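PDB 4JJJ: cellulose 1,4-beta-cellobiosidase, which probably hydrolyses cellulose to release cellobiose, this chain being the family 48 glycoside hydrolase catalytic part of a longer, multidomain protein. Local coordinates for residues Ser1-Phe6 against Gly64-Asp69; Leu7-Lys12 against Val624-Ala629; Glu11-Pro16 against Leu57-Tyr62; Asn25-Pro30 against Met80-Ile85. The protein carries 1 engineered substitution. One frame throughout, in Å; residues are numbered along the deposited sequence. Where two conformers were deposited one is given.

How the contacts relate
The opening helix, 2-14, is used three times. Its first turn closes contact 1 against the end of helix 50-67; its middle closes contact 2, the widest loop, against helix 620-637 near the far end of the chain; its last turn closes contact 3 against helix 50-67 again. Contact 3 is nested inside contact 1, shares Glu11 and Lys12 with contact 2, and touches both. Contacts 1 and 2 cross. Contact 4, joining strand 27-30 to the end of helix 71-83, crosses contacts 1 and 3 and is nested inside contact 2. Together they tie the two ends of the helical fold to its next two helices and a small hairpin.

Contact 1 (Ser1-Phe6 against Gly64-Asp69); sequences SYDQAF and GRVTGD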
# COMPACT_ATOMS: atom_id res chain seq x y z
N SER A 1 24.10 7.79 21.27
CA SER A 1 24.03 8.07 19.81
C SER A 1 22.62 7.73 19.25
O SER A 1 21.78 7.04 19.92
CB SER A 1 25.10 7.24 19.04
OG SER A 1 24.85 5.86 19.07
N TYR A 2 22.39 8.18 18.00
CA TYR A 2 21.17 7.69 17.36
C TYR A 2 21.32 6.23 17.00
O TYR A 2 20.34 5.60 16.77
CB TYR A 2 20.71 8.59 16.15
CG TYR A 2 19.98 9.82 16.57
CD1 TYR A 2 18.72 9.71 17.05
CD2 TYR A 2 20.54 11.11 16.53
CE1 TYR A 2 18.03 10.79 17.53
CE2 TYR A 2 19.84 12.21 16.99
CZ TYR A 2 18.54 12.05 17.49
OH TYR A 2 17.80 13.10 18.00
N ASP A 3 22.52 5.67 16.81
CA ASP A 3 22.63 4.24 16.55
C ASP A 3 22.21 3.52 17.88
O ASP A 3 21.60 2.47 17.79
CB ASP A 3 24.04 3.83 16.08
CG ASP A 3 24.17 3.65 14.48
OD1 ASP A 3 25.41 3.66 14.09
OD2 ASP A 3 23.15 3.54 13.63
N GLN A 4 22.47 4.10 19.04
CA GLN A 4 21.97 3.55 20.36
C GLN A 4 20.44 3.60 20.42
O GLN A 4 19.82 2.62 20.77
CB GLN A 4 22.51 4.26 21.60
CG GLN A 4 23.58 3.39 22.26
CD GLN A 4 24.65 2.93 21.27
OE1 GLN A 4 24.62 1.79 20.72
NE2 GLN A 4 25.64 3.84 21.01
N ALA A 5 19.93 4.71 19.88
CA ALA A 5 18.42 4.90 19.82
C ALA A 5 17.83 3.89 18.86
O ALA A 5 16.74 3.33 19.17
CB ALA A 5 18.06 6.30 19.47
N PHE A 6 18.48 3.70 17.70
CA PHE A 6 18.03 2.65 16.77
C PHE A 6 17.97 1.32 17.52
O PHE A 6 17.01 0.59 17.46
CB PHE A 6 18.93 2.55 15.55
CG PHE A 6 18.70 1.28 14.80
CD1 PHE A 6 17.59 1.08 14.06
CD2 PHE A 6 19.62 0.26 14.90
CE1 PHE A 6 17.35 -0.16 13.42
CE2 PHE A 6 19.41 -0.93 14.26
CZ PHE A 6 18.29 -1.17 13.55
N GLY A 64 21.27 -5.35 9.92
CA GLY A 64 22.49 -5.73 9.21
C GLY A 64 23.51 -4.68 9.04
O GLY A 64 24.70 -4.91 9.20
N ARG A 65 23.09 -3.47 8.72
CA ARG A 65 24.01 -2.35 8.59
C ARG A 65 24.77 -2.10 9.86
O ARG A 65 26.00 -1.96 9.87
CB ARG A 65 23.31 -1.06 8.18
CG ARG A 65 24.24 0.13 8.03
CD ARG A 65 23.57 1.47 7.71
NE ARG A 65 24.65 2.41 7.41
CZ ARG A 65 25.40 3.01 8.31
NH1 ARG A 65 25.10 3.07 9.62
NH2 ARG A 65 26.45 3.66 7.85
N VAL A 66 24.03 -2.12 10.94
CA VAL A 66 24.55 -1.68 12.20
C VAL A 66 25.43 -2.81 12.81
O VAL A 66 26.47 -2.52 13.47
CB VAL A 66 23.41 -1.27 13.19
CG1 VAL A 66 23.92 -1.15 14.60
CG2 VAL A 66 22.79 0.08 12.75
N THR A 67 25.09 -4.04 12.59
CA THR A 67 25.75 -5.16 13.29
C THR A 67 26.56 -6.07 12.41
O THR A 67 27.37 -6.91 12.90
CB THR A 67 24.75 -6.07 14.03
OG1 THR A 67 23.89 -6.77 13.09
CG2 THR A 67 23.95 -5.32 15.07
N GLY A 68 26.40 -6.02 11.11
CA GLY A 68 26.89 -7.03 10.17
C GLY A 68 26.27 -8.36 10.18
O GLY A 68 26.75 -9.26 9.48
N ASP A 69 25.17 -8.58 10.89
CA ASP A 69 24.46 -9.84 10.93
C ASP A 69 23.27 -9.75 10.01
O ASP A 69 22.31 -8.98 10.30
CB ASP A 69 23.97 -10.15 12.33
CG ASP A 69 23.16 -11.44 12.41
OD1 ASP A 69 23.18 -12.25 11.45
OD2 ASP A 69 22.49 -11.68 13.48
O HOH W 1 22.64 3.13 10.97
O HOH W 2 26.61 3.79 11.61
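Within the helical (alpha/alpha)6 fold of this family 48 hydrolase, the first turn of the opening helix puts Asp3 and Phe6 against Val66 and Arg65, on the last turn of helix 50-67. Val66 stands between polar and apolar neighbours: its CG2 methyl lies 3.6 Å from Asp3 OD2 and 3.8 Å from Phe6 CD2, approaching the Phe6 ring obliquely. Phe6 reaches it because CG is anti to the backbone N (chi1 165°), which carries the ring across to the other helix. Beside this methyl the charges are joined through solvent. Asp3 OD2 and Arg65 NH1 are 4.5 Å apart, too far for a salt bridge, yet two waters span the gap, one from each carboxylate oxygen. Each water donates to Asp3 and accepts from Arg65 NH1. The water on OD1 sits at the guanidinium edge, in its plane, 2.6 Å from NH1. A solvent-bridged pair thus borders an apolar contact. Around it, Phe6 also packs on Tyr62 of helix 50-67 and Ala631 of helix 620-637, Tyr2 leans on helix 519-533, and Arg65 makes a cation-pi contact with Trp239 of helix 223-242.

Contact 2 (Leu7-Lys12 against Val624-Ala629); sequences LEQYEK and VEIATA. With ZN (zinc ion), chain P.
Gln9 joins the two helices by laying its aliphatic part on one residue and its amide beside another. Its CG is anti to the backbone N (chi1 -179°), which sends the chain straight out toward helix 620-637, and there CG rests 3.8 Å from Ala627 CB. A bend at chi2 (68°) then turns the amide back obliquely toward the N-terminal side of the partner segment, where Gln9 NE2 passes 4.1 Å from Ile626 CB, the two side chains crossing at about a right angle. The polar end is not left to these carbons: Gln9 NE2 is hydrogen-bonded to Gln623 OE1, one turn back from Ala627. With only a methyl at Ala627, the backbones come close, Gln9 CA lying 5.8 Å from Ala627 CA. Ile541, from a loop, packs on both Gln9 and Ile626.

The residues facing away from this contact have other partners. Glu11 binds the zinc ion through OE2 at 1.9 Å, its chain likewise bent at chi2. Glu625 extends to Lys507 in a salt bridge and to Tyr55 and Trp420, the last a residue of a glycan pocket. Glu625 O accepts from both Ala629 N and Thr628 OG1, the hydroxyl lying 2.8 Å away at a C=O...donor angle of 117° and tilted from the carbonyl plane. Pairing the first helix of the domain with its last, across a small alanine, fits an (alpha/alpha)6 barrel, in which the two ends of the chain meet to complete the ring.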
# COMPACT_ATOMS: atom_id res chain seq x y z
N LEU A 7 19.07 0.96 18.17
CA LEU A 7 19.10 -0.40 18.71
C LEU A 7 18.04 -0.52 19.83
O LEU A 7 17.48 -1.59 19.95
CB LEU A 7 20.53 -0.74 19.20
CG LEU A 7 21.53 -1.07 18.14
CD1 LEU A 7 22.96 -0.91 18.77
CD2 LEU A 7 21.18 -2.45 17.46
N GLU A 8 17.80 0.51 20.58
CA GLU A 8 16.79 0.48 21.66
C GLU A 8 15.40 0.22 21.08
O GLU A 8 14.63 -0.60 21.58
CB GLU A 8 16.83 1.74 22.47
CG GLU A 8 15.69 1.87 23.43
CD GLU A 8 15.78 3.09 24.24
OE1 GLU A 8 15.90 4.26 23.69
OE2 GLU A 8 15.58 2.81 25.51
N GLN A 9 15.06 1.02 20.07
CA GLN A 9 13.77 0.86 19.39
C GLN A 9 13.64 -0.50 18.73
O GLN A 9 12.60 -1.17 18.83
CB GLN A 9 13.65 2.04 18.38
CG GLN A 9 12.36 2.07 17.57
CD GLN A 9 11.10 2.37 18.34
OE1 GLN A 9 11.07 2.55 19.58
NE2 GLN A 9 9.99 2.45 17.59
N TYR A 10 14.69 -0.96 17.98
CA TYR A 10 14.76 -2.26 17.40
C TYR A 10 14.42 -3.32 18.45
O TYR A 10 13.64 -4.24 18.24
CB TYR A 10 16.12 -2.46 16.77
CG TYR A 10 16.34 -3.82 16.18
CD1 TYR A 10 16.80 -4.86 16.99
CD2 TYR A 10 16.02 -4.14 14.86
CE1 TYR A 10 16.96 -6.14 16.49
CE2 TYR A 10 16.15 -5.39 14.37
CZ TYR A 10 16.63 -6.45 15.14
OH TYR A 10 16.81 -7.71 14.60
N GLU A 11 15.12 -3.25 19.61
CA GLU A 11 14.91 -4.22 20.68
C GLU A 11 13.51 -4.27 21.18
O GLU A 11 12.96 -5.33 21.38
CB GLU A 11 15.95 -3.98 21.81
CG GLU A 11 16.08 -5.16 22.80
CD GLU A 11 14.93 -5.27 23.80
OE1 GLU A 11 14.20 -4.31 24.12
OE2 GLU A 11 14.78 -6.42 24.28
N LYS A 12 12.89 -3.14 21.32
CA LYS A 12 11.46 -3.09 21.69
C LYS A 12 10.52 -3.81 20.69
O LYS A 12 9.67 -4.54 21.02
CB LYS A 12 11.01 -1.64 21.88
CG LYS A 12 11.52 -0.92 23.13
CD LYS A 12 11.24 0.58 23.10
CE LYS A 12 11.75 1.40 24.24
NZ LYS A 12 11.39 2.81 24.14
N VAL A 624 8.80 0.89 13.01
CA VAL A 624 9.97 0.67 12.14
C VAL A 624 10.41 1.97 11.52
O VAL A 624 11.58 2.32 11.50
CB VAL A 624 9.66 -0.41 11.09
CG1 VAL A 624 10.79 -0.47 10.11
CG2 VAL A 624 9.40 -1.77 11.71
N GLU A 625 9.47 2.80 11.06
CA GLU A 625 9.79 4.08 10.42
C GLU A 625 10.68 4.87 11.34
O GLU A 625 11.74 5.39 10.99
CB GLU A 625 8.49 4.85 10.06
CG GLU A 625 8.74 5.91 9.06
CD GLU A 625 8.47 5.46 7.64
OE1 GLU A 625 9.39 5.33 6.86
OE2 GLU A 625 7.31 5.15 7.26
N ILE A 626 10.30 4.90 12.63
CA ILE A 626 11.09 5.58 13.65
C ILE A 626 12.53 4.98 13.76
O ILE A 626 13.51 5.73 13.82
CB ILE A 626 10.37 5.60 15.03
CG1 ILE A 626 9.05 6.36 14.95
CG2 ILE A 626 11.28 6.19 16.06
CD1 ILE A 626 8.16 6.03 16.18
N ALA A 627 12.59 3.68 13.98
CA ALA A 627 13.89 3.00 14.04
C ALA A 627 14.74 3.40 12.86
O ALA A 627 15.90 3.66 13.02
CB ALA A 627 13.73 1.51 14.07
N THR A 628 14.19 3.35 11.65
CA THR A 628 14.96 3.66 10.42
C THR A 628 15.38 5.14 10.43
O THR A 628 16.46 5.43 9.88
CB THR A 628 14.25 3.29 9.14
OG1 THR A 628 13.12 4.19 8.86
CG2 THR A 628 13.87 1.84 9.18
N ALA A 629 14.64 6.04 11.02
CA ALA A 629 14.99 7.46 11.06
C ALA A 629 16.23 7.65 11.95
O ALA A 629 17.13 8.38 11.64
CB ALA A 629 13.80 8.33 11.53
ZN ZN P . 13.74 -6.87 25.84

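Contact 3 (Glu11-Pro16 against Leu57-Tyr62); sequences EKIKDP and LWLEAY. With ZN (zinc ion), chain P.
Ile13 and Lys14, consecutive residues at the end of the opening helix, meet Leu59 and Glu60, consecutive residues on helix 50-67. Following the first segment, Glu11 comes first and belongs to the zinc site on the outer side of the helix. Ile13 is next. Its CG2 reaches Leu59 CD2 tip to tip at 3.9 Å, while Ile13 CD1 and Leu59 CD1 stand 4.1 Å apart, so the two branched ends abut at two points; Phe620 of helix 620-637 also packs on Ile13. Lys14 follows, coiled rather than extended: chi2, chi3 and chi4 all lie near -60°, which folds the chain back past Leu59 and brings NZ to Glu60 OE2 at 2.8 Å. This salt bridge uses the syn lone pair of OE2. The other oxygen, OE1, is hydrogen-bonded to Tyr10 OH, so the buried carboxylate is held through both oxygens; a weak hydrogen bond also links Lys14 NZ to Tyr10 OH. Asp15, just past the helix end and one turn on from Glu11, binds the same zinc ion through OD2 at 2.0 Å.

With an alanine here instead of Lys14, the buried Glu60 carboxylate is likely to lose its charge partner, and Leu59 CD2 the methylene that passes it. The chemistry implies a split interface: isoleucine and leucine supply apolar contact, and an adjacent ion pair likely offsets the cost of burying a carboxylate between helices.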
# COMPACT_ATOMS: atom_id res chain seq x y z
N GLU A 11 15.12 -3.25 19.61
CA GLU A 11 14.91 -4.22 20.68
C GLU A 11 13.51 -4.27 21.18
O GLU A 11 12.96 -5.33 21.38
CB GLU A 11 15.95 -3.98 21.81
CG GLU A 11 16.08 -5.16 22.80
CD GLU A 11 14.93 -5.27 23.80
OE1 GLU A 11 14.20 -4.31 24.12
OE2 GLU A 11 14.78 -6.42 24.28
N LYS A 12 12.89 -3.14 21.32
CA LYS A 12 11.46 -3.09 21.69
C LYS A 12 10.52 -3.81 20.69
O LYS A 12 9.67 -4.54 21.02
CB LYS A 12 11.01 -1.64 21.88
CG LYS A 12 11.52 -0.92 23.13
CD LYS A 12 11.24 0.58 23.10
CE LYS A 12 11.75 1.40 24.24
NZ LYS A 12 11.39 2.81 24.14
N ILE A 13 10.79 -3.54 19.42
CA ILE A 13 9.97 -4.10 18.34
C ILE A 13 10.12 -5.61 18.36
O ILE A 13 9.19 -6.40 18.11
CB ILE A 13 10.36 -3.43 17.01
CG1 ILE A 13 9.98 -1.99 16.97
CG2 ILE A 13 9.60 -4.14 15.93
CD1 ILE A 13 10.54 -1.25 15.83
N LYS A 14 11.35 -6.11 18.61
CA LYS A 14 11.65 -7.53 18.49
C LYS A 14 11.45 -8.29 19.84
O LYS A 14 11.60 -9.54 19.81
CB LYS A 14 13.09 -7.72 17.98
CG LYS A 14 13.35 -7.14 16.61
CD LYS A 14 12.59 -7.88 15.52
CE LYS A 14 12.89 -9.32 15.41
NZ LYS A 14 14.30 -9.64 15.14
N ASP A 15 11.22 -7.58 20.93
CA ASP A 15 10.99 -8.26 22.23
C ASP A 15 9.58 -8.87 22.27
O ASP A 15 8.59 -8.19 22.11
CB ASP A 15 11.27 -7.23 23.36
CG ASP A 15 11.15 -7.85 24.76
OD1 ASP A 15 10.34 -8.79 24.96
OD2 ASP A 15 11.83 -7.35 25.64
N PRO A 16 9.48 -10.21 22.38
CA PRO A 16 8.15 -10.81 22.33
C PRO A 16 7.14 -10.24 23.31
O PRO A 16 5.92 -10.23 23.02
CB PRO A 16 8.39 -12.29 22.67
CG PRO A 16 9.81 -12.48 22.84
CD PRO A 16 10.55 -11.18 22.63
N LEU A 57 11.32 -6.13 6.64
CA LEU A 57 12.58 -6.21 5.83
C LEU A 57 13.42 -5.01 6.17
O LEU A 57 14.65 -5.09 6.40
CB LEU A 57 12.33 -6.27 4.38
CG LEU A 57 11.57 -7.48 3.89
CD1 LEU A 57 11.30 -7.35 2.41
CD2 LEU A 57 12.34 -8.81 4.17
N TRP A 58 12.82 -3.79 6.10
CA TRP A 58 13.56 -2.56 6.30
C TRP A 58 14.28 -2.54 7.65
O TRP A 58 15.48 -2.16 7.79
CB TRP A 58 12.68 -1.33 6.17
CG TRP A 58 13.30 -0.08 5.74
CD1 TRP A 58 14.63 0.26 5.58
CD2 TRP A 58 12.55 1.07 5.30
NE1 TRP A 58 14.75 1.53 5.10
CE2 TRP A 58 13.47 2.07 4.93
CE3 TRP A 58 11.16 1.34 5.24
CZ2 TRP A 58 13.08 3.34 4.47
CZ3 TRP A 58 10.75 2.62 4.76
CH2 TRP A 58 11.72 3.59 4.36
N LEU A 59 13.57 -3.01 8.72
CA LEU A 59 14.14 -3.01 10.03
C LEU A 59 15.33 -3.95 10.11
O LEU A 59 16.37 -3.58 10.69
CB LEU A 59 13.09 -3.50 11.00
CG LEU A 59 13.44 -3.50 12.51
CD1 LEU A 59 13.47 -2.09 13.06
CD2 LEU A 59 12.48 -4.36 13.27
N GLU A 60 15.19 -5.14 9.55
CA GLU A 60 16.31 -6.08 9.57
C GLU A 60 17.44 -5.69 8.67
O GLU A 60 18.58 -6.06 8.98
CB GLU A 60 15.80 -7.53 9.30
CG GLU A 60 14.78 -8.04 10.32
CD GLU A 60 15.23 -8.21 11.72
OE1 GLU A 60 16.27 -7.59 12.14
OE2 GLU A 60 14.48 -8.91 12.43
N ALA A 61 17.16 -4.91 7.62
CA ALA A 61 18.29 -4.48 6.78
C ALA A 61 19.14 -3.49 7.55
O ALA A 61 20.40 -3.51 7.51
CB ALA A 61 17.75 -3.89 5.45
N TYR A 62 18.53 -2.55 8.25
CA TYR A 62 19.27 -1.61 9.12
C TYR A 62 19.94 -2.36 10.26
O TYR A 62 21.06 -2.01 10.62
CB TYR A 62 18.40 -0.49 9.68
CG TYR A 62 18.46 0.78 8.83
CD1 TYR A 62 17.36 1.24 8.15
CD2 TYR A 62 19.63 1.47 8.76
CE1 TYR A 62 17.41 2.39 7.39
CE2 TYR A 62 19.71 2.62 7.97
CZ TYR A 62 18.57 3.10 7.30
OH TYR A 62 18.57 4.22 6.44
ZN ZN P . 13.74 -6.87 25.84

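Contact 4 (Asn25-Pro30 against Met80-Ile85); sequences NGLLVP and METFII. With ZN (zinc ion), chain B.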
# COMPACT_ATOMS: atom_id res chain seq x y z
N ASN A 25 6.42 -21.50 14.10
CA ASN A 25 7.58 -22.40 13.85
C ASN A 25 8.96 -21.71 13.65
O ASN A 25 9.68 -22.02 12.73
CB ASN A 25 7.26 -23.25 12.64
CG ASN A 25 8.13 -24.48 12.55
OD1 ASN A 25 8.85 -24.80 13.53
ND2 ASN A 25 8.05 -25.18 11.40
N GLY A 26 9.29 -20.74 14.48
CA GLY A 26 10.58 -20.09 14.35
C GLY A 26 10.60 -18.86 13.46
O GLY A 26 11.60 -18.14 13.48
N LEU A 27 9.48 -18.61 12.77
CA LEU A 27 9.40 -17.45 11.84
C LEU A 27 8.43 -16.46 12.40
O LEU A 27 7.51 -16.83 13.09
CB LEU A 27 8.93 -17.87 10.46
CG LEU A 27 9.91 -18.75 9.63
CD1 LEU A 27 9.21 -19.29 8.40
CD2 LEU A 27 11.21 -18.05 9.37
N LEU A 28 8.67 -15.17 12.16
CA LEU A 28 7.87 -14.10 12.71
C LEU A 28 6.98 -13.46 11.64
O LEU A 28 7.43 -13.19 10.56
CB LEU A 28 8.78 -13.04 13.30
CG LEU A 28 9.73 -13.51 14.38
CD1 LEU A 28 10.61 -12.39 14.81
CD2 LEU A 28 9.01 -14.06 15.54
N VAL A 29 5.76 -13.21 12.06
CA VAL A 29 4.77 -12.50 11.24
C VAL A 29 4.33 -11.25 12.02
O VAL A 29 3.74 -11.33 13.10
CB VAL A 29 3.56 -13.40 10.93
CG1 VAL A 29 2.47 -12.63 10.11
CG2 VAL A 29 3.98 -14.61 10.18
N PRO A 30 4.65 -10.06 11.49
CA PRO A 30 4.26 -8.85 12.20
C PRO A 30 2.77 -8.59 12.11
O PRO A 30 2.16 -8.91 11.09
CB PRO A 30 4.98 -7.72 11.45
CG PRO A 30 5.09 -8.25 10.05
CD PRO A 30 5.40 -9.76 10.27
N MET A 80 8.08 -13.91 4.81
CA MET A 80 7.33 -13.40 3.63
C MET A 80 6.99 -14.53 2.63
O MET A 80 5.84 -14.72 2.18
CB MET A 80 8.11 -12.23 2.97
CG MET A 80 7.36 -11.35 1.92
SD MET A 80 8.49 -10.08 1.25
CE MET A 80 9.41 -10.00 2.79
N GLU A 81 8.01 -15.30 2.21
CA GLU A 81 7.80 -16.41 1.25
C GLU A 81 6.89 -17.47 1.79
O GLU A 81 6.13 -18.09 1.03
CB GLU A 81 9.16 -16.99 0.81
CG GLU A 81 9.93 -16.14 -0.11
CD GLU A 81 11.19 -16.79 -0.63
OE1 GLU A 81 11.67 -17.66 0.15
OE2 GLU A 81 11.65 -16.43 -1.72
N THR A 82 6.91 -17.71 3.07
CA THR A 82 6.11 -18.73 3.68
C THR A 82 4.66 -18.38 3.86
O THR A 82 3.77 -19.22 3.68
CB THR A 82 6.73 -19.20 5.03
OG1 THR A 82 8.08 -19.60 4.82
CG2 THR A 82 6.00 -20.28 5.68
N PHE A 83 4.42 -17.09 4.17
CA PHE A 83 3.12 -16.71 4.71
C PHE A 83 2.31 -15.74 3.85
O PHE A 83 1.15 -15.60 4.07
CB PHE A 83 3.18 -16.22 6.15
CG PHE A 83 3.67 -17.26 7.09
CD1 PHE A 83 2.94 -18.43 7.26
CD2 PHE A 83 4.87 -17.07 7.77
CE1 PHE A 83 3.39 -19.42 8.16
CE2 PHE A 83 5.32 -18.01 8.70
CZ PHE A 83 4.60 -19.16 8.84
N ILE A 84 2.94 -14.97 2.98
CA ILE A 84 2.21 -13.93 2.27
C ILE A 84 2.43 -13.88 0.74
O ILE A 84 1.66 -13.22 0.09
CB ILE A 84 2.42 -12.55 2.90
CG1 ILE A 84 1.21 -11.63 2.65
CG2 ILE A 84 3.73 -11.92 2.49
CD1 ILE A 84 1.23 -10.34 3.48
N ILE A 85 3.44 -14.57 0.22
CA ILE A 85 3.55 -14.77 -1.22
C ILE A 85 2.84 -16.11 -1.44
O ILE A 85 3.33 -17.11 -1.01
CB ILE A 85 5.00 -14.84 -1.70
CG1 ILE A 85 5.67 -13.47 -1.40
CG2 ILE A 85 4.99 -15.16 -3.18
CD1 ILE A 85 7.09 -13.34 -1.88
ZN ZN B . 13.70 -18.27 0.53
O HOH W 3 15.57 -19.38 0.32
O HOH W 4 13.52 -18.15 2.50
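Phe83, on the last turn of helix 71-83, lays the CD2-CE2 side of its ring along Val29 and Leu27 of strand 27-30. From CB, a chi1 of -62° places CG anti to the carbonyl carbon and swings the ring toward the strand. CG already approaches Val29 CG2, at 4.1 Å. The next atom, CD2, makes the closest contact, 3.6 Å from the same methyl, which meets the ring obliquely. CE2 continues along the strand: it remains 3.9 Å from Val29 CG2 and lies 4.0 Å from Leu27 CB, which sits at the ring edge. Leu27 CD1 touches Thr82 OG1 at 3.8 Å by van der Waals contact alone; the hydroxyl has its polar partner in Glu78 O. Over one face of the Phe83 ring stands the methyl of Thr82, CG2 3.5 Å above the plane and over the centre. Phe24 of strand 21-24 meets the ring as well. Glu81, two residues back, binds a zinc ion with Lys255 and two waters.

A serine in place of Phe83 would probably open a gap beside Val29 and leave Leu27 without the ring edge on which its CB rests. Strands 21-24 and 27-30 form a hairpin, which two kinds of contact hold to the helix: apolar packing on the Phe83 ring, and a polar tie in the hydrogen bond between Leu28 O and Ser79 OG.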